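Side-chain contacts in Non-catalytic protein 1 (Piromyces equi, PDB 1WCU), which probably binds plant cell-wall polysaccharides, beta-1,4-linked glucans and mannans among them, as a non-catalytic family 29 carbohydrate-binding module: residues N34-T39 / R132-S137; D43-I48 / L75-G80. All blocks are in the same frame, centred on the assembly; numbering follows the deposited sequence.

How the interactions relate
Interactions 1 and 2 belong to the two facing antiparallel sheets of a beta-sandwich, their centres about 14 Å apart. Along the chain, both segments of interaction 2 (43-48 and 75-80) fall between the two that form interaction 1 (34-39 and 132-137). Strand 35-38, in one sheet, is followed directly by strand 47-52 in the other, so the chain crosses the sandwich between them. Segments 34-39 and 43-48 touch inside it, where L36 CD2 packs 3.7 Å from I48 CD1 and L38 lies against the backbone of G46 to I48. Interaction 1 is a largely buried contact that ties strand 35-38 and the turn before it to strand 129-137, whereas interaction 2 lies on the outer surface of the other sheet.

Interaction 1: N34-T39 / R132-S137; sequences NSLVLT and RYIIYS
The guanidinium group of R132 has the amide nitrogen ND2 of N34 over one face, while S35 CB approaches it obliquely. N34 CB adds a contact at 3.7 Å from R132 NH2. The polar link runs to the backbone: R132 NE donates to N34 O over 2.9 Å with an N-H...O angle of 146°. The donor stands above the carbonyl plane and the oxygen is tilted from the guanidinium plane, a bond of ordinary length that is somewhat bent. R132 NH2 also donates to D33 O, and two neighbouring carbonyls of the turn between strands 30-32 and 35-38 therefore hold one guanidinium. With the chain extended from CG to NE, R132 reaches this turn while its CG passes 4.1 Å from S35 CB. The amide of N34 is held separately, its OD1 accepting from G13 N. Shortening R132 to an alanine would probably leave the carbonyls of D33 and N34 without this shared donor and the turn freer to move. Deeper in, L36 CD1 meets I134 CD1 at 4.2 Å, the two side chains crossing at about a right angle among V9, Y10 and L66. Strand 129-137 pairs with strand 35-38 through M131 and I129, then continues between strands 6-10 and 62-70 in the same branched antiparallel sheet.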
loop_
_atom_site.group_PDB
_atom_site.type_symbol
_atom_site.label_atom_id
_atom_site.label_comp_id
_atom_site.label_asym_id
_atom_site.label_seq_id
_atom_site.Cartn_x
_atom_site.Cartn_y
_atom_site.Cartn_z
ATOM N N ASN A 34 -4.015 4.398 -16.136
ATOM C CA ASN A 34 -2.671 4.775 -15.690
ATOM C C ASN A 34 -2.486 4.693 -14.185
ATOM O O ASN A 34 -1.843 5.542 -13.570
ATOM C CB ASN A 34 -2.297 6.155 -16.232
ATOM C CG ASN A 34 -0.797 6.391 -16.247
ATOM O OD1 ASN A 34 -0.015 5.451 -16.427
ATOM N ND2 ASN A 34 -0.391 7.632 -16.060
ATOM N N SER A 35 -3.053 3.639 -13.606
ATOM C CA SER A 35 -2.974 3.356 -12.186
ATOM C C SER A 35 -2.898 1.857 -11.948
ATOM O O SER A 35 -3.121 1.055 -12.851
ATOM C CB SER A 35 -4.174 3.877 -11.396
ATOM O OG SER A 35 -5.246 4.322 -12.183
ATOM N N LEU A 36 -2.572 1.505 -10.702
ATOM C CA LEU A 36 -2.597 0.138 -10.203
ATOM C C LEU A 36 -3.964 -0.019 -9.586
ATOM O O LEU A 36 -4.363 0.783 -8.750
ATOM C CB LEU A 36 -1.471 -0.051 -9.169
ATOM C CG LEU A 36 -1.264 -1.422 -8.534
ATOM C CD1 LEU A 36 0.152 -1.499 -7.967
ATOM C CD2 LEU A 36 -2.266 -1.712 -7.427
ATOM N N VAL A 37 -4.692 -1.039 -9.999
ATOM C CA VAL A 37 -6.092 -1.195 -9.603
ATOM C C VAL A 37 -6.289 -2.465 -8.783
ATOM O O VAL A 37 -5.957 -3.567 -9.239
ATOM C CB VAL A 37 -6.990 -1.272 -10.831
ATOM C CG1 VAL A 37 -8.451 -1.232 -10.413
ATOM C CG2 VAL A 37 -6.693 -0.124 -11.779
ATOM N N LEU A 38 -6.854 -2.299 -7.588
ATOM C CA LEU A 38 -7.388 -3.412 -6.789
ATOM C C LEU A 38 -8.872 -3.512 -7.047
ATOM O O LEU A 38 -9.600 -2.540 -6.826
ATOM C CB LEU A 38 -7.178 -3.142 -5.293
ATOM C CG LEU A 38 -8.020 -3.929 -4.268
ATOM C CD1 LEU A 38 -7.801 -5.427 -4.422
ATOM C CD2 LEU A 38 -7.745 -3.458 -2.848
ATOM N N THR A 39 -9.325 -4.681 -7.490
ATOM C CA THR A 39 -10.751 -4.988 -7.512
ATOM C C THR A 39 -10.950 -6.264 -6.701
ATOM O O THR A 39 -10.490 -7.339 -7.103
ATOM C CB THR A 39 -11.270 -5.201 -8.948
ATOM O OG1 THR A 39 -10.914 -4.078 -9.776
ATOM C CG2 THR A 39 -12.774 -5.397 -8.963
ATOM N N ARG A 132 -1.821 5.330 -7.260
ATOM C CA ARG A 132 -0.587 5.803 -7.873
ATOM C C ARG A 132 0.422 6.162 -6.791
ATOM O O ARG A 132 0.044 6.452 -5.658
ATOM C CB ARG A 132 -0.833 7.053 -8.737
ATOM C CG ARG A 132 -1.606 6.789 -10.008
ATOM C CD ARG A 132 -1.946 8.089 -10.738
ATOM N NE ARG A 132 -2.682 7.817 -11.970
ATOM C CZ ARG A 132 -3.346 8.726 -12.681
ATOM N NH1 ARG A 132 -3.350 9.992 -12.305
ATOM N NH2 ARG A 132 -4.029 8.352 -13.749
ATOM N N TYR A 133 1.697 6.172 -7.156
ATOM C CA TYR A 133 2.765 6.697 -6.294
ATOM C C TYR A 133 2.770 6.041 -4.906
ATOM O O TYR A 133 2.735 6.719 -3.885
ATOM C CB TYR A 133 2.714 8.237 -6.194
ATOM C CG TYR A 133 2.501 8.956 -7.510
ATOM C CD1 TYR A 133 3.434 8.908 -8.528
ATOM C CD2 TYR A 133 1.334 9.656 -7.722
ATOM C CE1 TYR A 133 3.186 9.587 -9.767
ATOM C CE2 TYR A 133 1.080 10.313 -8.901
ATOM C CZ TYR A 133 1.990 10.279 -9.914
ATOM O OH TYR A 133 1.666 10.960 -11.077
ATOM N N ILE A 134 2.841 4.721 -4.902
ATOM C CA ILE A 134 2.965 3.952 -3.678
ATOM C C ILE A 134 4.437 3.965 -3.282
ATOM O O ILE A 134 5.282 3.403 -3.982
ATOM C CB ILE A 134 2.471 2.501 -3.851
ATOM C CG1 ILE A 134 1.008 2.491 -4.322
ATOM C CG2 ILE A 134 2.627 1.759 -2.518
ATOM C CD1 ILE A 134 0.504 1.099 -4.690
ATOM N N ILE A 135 4.741 4.626 -2.171
ATOM C CA ILE A 135 6.125 4.891 -1.765
ATOM C C ILE A 135 6.263 4.669 -0.268
ATOM O O ILE A 135 5.493 5.211 0.514
ATOM C CB ILE A 135 6.559 6.358 -2.081
ATOM C CG1 ILE A 135 6.429 6.660 -3.579
ATOM C CG2 ILE A 135 7.988 6.623 -1.586
ATOM C CD1 ILE A 135 6.491 8.131 -3.918
ATOM N N TYR A 136 7.251 3.888 0.136
ATOM C CA TYR A 136 7.616 3.728 1.542
ATOM C C TYR A 136 8.868 4.543 1.871
ATOM O O TYR A 136 9.822 4.548 1.111
ATOM C CB TYR A 136 7.900 2.248 1.848
ATOM C CG TYR A 136 8.543 2.072 3.212
ATOM C CD1 TYR A 136 7.779 2.154 4.380
ATOM C CD2 TYR A 136 9.910 1.889 3.348
ATOM C CE1 TYR A 136 8.350 2.049 5.628
ATOM C CE2 TYR A 136 10.501 1.768 4.620
ATOM C CZ TYR A 136 9.724 1.855 5.745
ATOM O OH TYR A 136 10.303 1.753 6.998
ATOM N N SER A 137 8.857 5.203 3.019
ATOM C CA SER A 137 10.006 5.933 3.536
ATOM C C SER A 137 10.368 5.395 4.910
ATOM O O SER A 137 9.496 5.156 5.743
ATOM C CB SER A 137 9.658 7.411 3.670
ATOM O OG SER A 137 10.730 8.124 4.271
#

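Interaction 2: D43-I48 / L75-G80; sequences DEYGAI and LVKVQG
The phenolic oxygen of Y45 receives two side chains from strand 74-79. K77 NZ donates to Y45 OH across 3.5 Å, a weak hydrogen bond, and L75 CD1 touches the same oxygen at 3.4 Å. The ammonium group lies oblique to the tyrosine ring, and K77 CE follows it to 3.7 Å from Y45 OH. Y45 and K77 come from opposite directions and meet at their far ends; L75, by contrast, crosses the tyrosine obliquely and offers one methyl branch. Y45 carries its ring with CG anti to the backbone nitrogen (chi1 -174°), and K77 is fully extended beyond CG, which together close the gap between segments whose backbones stay well apart. Because the bond is weak and both residues also touch a crystal neighbour, their exact approach may owe something to the lattice.

Y45 is the centre of an inverse gamma turn, marked by a weak bond of 3.0 Å from G46 N to E44 O, just before the chain enters strand 47-52. Its own carbonyl accepts from Q120 NE2 on strand 116-121, the strand that lies between 47-52 and 74-79, so the tyrosine reaches past an intervening strand. K77 packs on I118 and Q120, and farther along Q79 touches R116 and W25. Y45 and K77, lying on the outer face of the five-stranded sheet of this beta-sandwich, may form part of the sugar-binding surface, as such faces do in other carbohydrate-binding modules with this fold.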
loop_
_atom_site.group_PDB
_atom_site.type_symbol
_atom_site.label_atom_id
_atom_site.label_comp_id
_atom_site.label_asym_id
_atom_site.label_seq_id
_atom_site.Cartn_x
_atom_site.Cartn_y
_atom_site.Cartn_z
ATOM N N ASP A 43 -18.258 -9.835 -3.388
ATOM C CA ASP A 43 -18.624 -10.075 -1.983
ATOM C C ASP A 43 -17.460 -10.424 -1.056
ATOM O O ASP A 43 -17.685 -10.832 0.079
ATOM C CB ASP A 43 -19.759 -11.098 -1.860
ATOM C CG ASP A 43 -20.973 -10.705 -2.676
ATOM O OD1 ASP A 43 -21.508 -9.606 -2.463
ATOM O OD2 ASP A 43 -21.367 -11.499 -3.542
ATOM N N GLU A 44 -16.219 -10.204 -1.502
ATOM C CA GLU A 44 -15.050 -10.534 -0.681
ATOM C C GLU A 44 -14.301 -9.323 -0.145
ATOM O O GLU A 44 -14.237 -8.265 -0.779
ATOM C CB GLU A 44 -14.039 -11.366 -1.475
ATOM C CG GLU A 44 -14.550 -12.667 -2.100
ATOM C CD GLU A 44 -14.786 -13.799 -1.113
ATOM O OE1 GLU A 44 -14.285 -13.736 0.013
ATOM O OE2 GLU A 44 -15.501 -14.760 -1.497
ATOM N N TYR A 45 -13.715 -9.502 1.036
ATOM C CA TYR A 45 -12.833 -8.536 1.697
ATOM C C TYR A 45 -11.461 -8.742 1.080
ATOM O O TYR A 45 -10.554 -9.283 1.700
ATOM C CB TYR A 45 -12.836 -8.835 3.191
ATOM C CG TYR A 45 -12.114 -7.913 4.136
ATOM C CD1 TYR A 45 -12.029 -6.554 3.925
ATOM C CD2 TYR A 45 -11.568 -8.423 5.309
ATOM C CE1 TYR A 45 -11.410 -5.715 4.845
ATOM C CE2 TYR A 45 -10.958 -7.594 6.244
ATOM C CZ TYR A 45 -10.884 -6.244 6.006
ATOM O OH TYR A 45 -10.288 -5.404 6.928
ATOM N N GLY A 46 -11.327 -8.325 -0.173
ATOM C CA GLY A 46 -10.147 -8.627 -0.963
ATOM C C GLY A 46 -9.065 -7.587 -0.821
ATOM O O GLY A 46 -9.355 -6.430 -0.521
ATOM N N ALA A 47 -7.838 -8.003 -1.093
ATOM C CA ALA A 47 -6.650 -7.183 -0.861
ATOM C C ALA A 47 -5.594 -7.361 -1.923
ATOM O O ALA A 47 -5.439 -8.447 -2.484
ATOM C CB ALA A 47 -6.020 -7.547 0.447
ATOM N N ILE A 48 -4.810 -6.305 -2.133
ATOM C CA ILE A 48 -3.446 -6.483 -2.630
ATOM C C ILE A 48 -2.503 -6.481 -1.428
ATOM O O ILE A 48 -2.817 -5.906 -0.378
ATOM C CB ILE A 48 -3.020 -5.428 -3.662
ATOM C CG1 ILE A 48 -3.155 -4.011 -3.098
ATOM C CG2 ILE A 48 -3.747 -5.639 -4.960
ATOM C CD1 ILE A 48 -2.466 -2.977 -3.947
ATOM N N LEU A 75 -9.038 -0.122 4.138
ATOM C CA LEU A 75 -7.944 -0.115 5.095
ATOM C C LEU A 75 -6.600 -0.309 4.425
ATOM O O LEU A 75 -6.486 -0.970 3.388
ATOM C CB LEU A 75 -8.146 -1.235 6.112
ATOM C CG LEU A 75 -9.364 -1.059 7.039
ATOM C CD1 LEU A 75 -9.610 -2.241 7.931
ATOM C CD2 LEU A 75 -9.226 0.170 7.894
ATOM N N VAL A 76 -5.584 0.317 5.006
ATOM C CA VAL A 76 -4.176 0.065 4.685
ATOM C C VAL A 76 -3.528 -0.579 5.916
ATOM O O VAL A 76 -3.735 -0.150 7.057
ATOM C CB VAL A 76 -3.460 1.359 4.265
ATOM C CG1 VAL A 76 -2.011 1.096 3.891
ATOM C CG2 VAL A 76 -4.187 1.987 3.080
ATOM N N LYS A 77 -2.784 -1.653 5.673
ATOM C CA LYS A 77 -2.198 -2.448 6.742
ATOM C C LYS A 77 -0.776 -2.845 6.361
ATOM O O LYS A 77 -0.367 -2.702 5.213
ATOM C CB LYS A 77 -3.006 -3.729 6.967
ATOM C CG LYS A 77 -4.509 -3.547 7.161
ATOM C CD LYS A 77 -5.185 -4.885 7.293
ATOM C CE LYS A 77 -6.687 -4.821 7.510
ATOM N NZ LYS A 77 -7.104 -6.093 8.123
ATOM N N VAL A 78 -0.053 -3.393 7.326
ATOM C CA VAL A 78 1.204 -4.095 7.068
ATOM C C VAL A 78 1.100 -5.544 7.554
ATOM O O VAL A 78 0.318 -5.847 8.455
ATOM C CB VAL A 78 2.446 -3.385 7.715
ATOM C CG1 VAL A 78 2.605 -1.987 7.139
ATOM C CG2 VAL A 78 2.351 -3.348 9.213
ATOM N N GLN A 79 1.847 -6.438 6.909
ATOM C CA GLN A 79 1.997 -7.801 7.388
ATOM C C GLN A 79 3.442 -8.260 7.139
ATOM O O GLN A 79 4.307 -7.462 6.768
ATOM C CB GLN A 79 0.955 -8.757 6.763
ATOM C CG GLN A 79 1.193 -9.013 5.285
ATOM C CD GLN A 79 0.275 -10.024 4.631
ATOM O OE1 GLN A 79 -0.108 -9.844 3.477
ATOM N NE2 GLN A 79 -0.021 -11.130 5.323
ATOM N N GLY A 80 3.735 -9.528 7.390
ATOM C CA GLY A 80 5.115 -10.005 7.361
ATOM C C GLY A 80 5.953 -9.283 8.402
ATOM O O GLY A 80 7.119 -8.948 8.157
#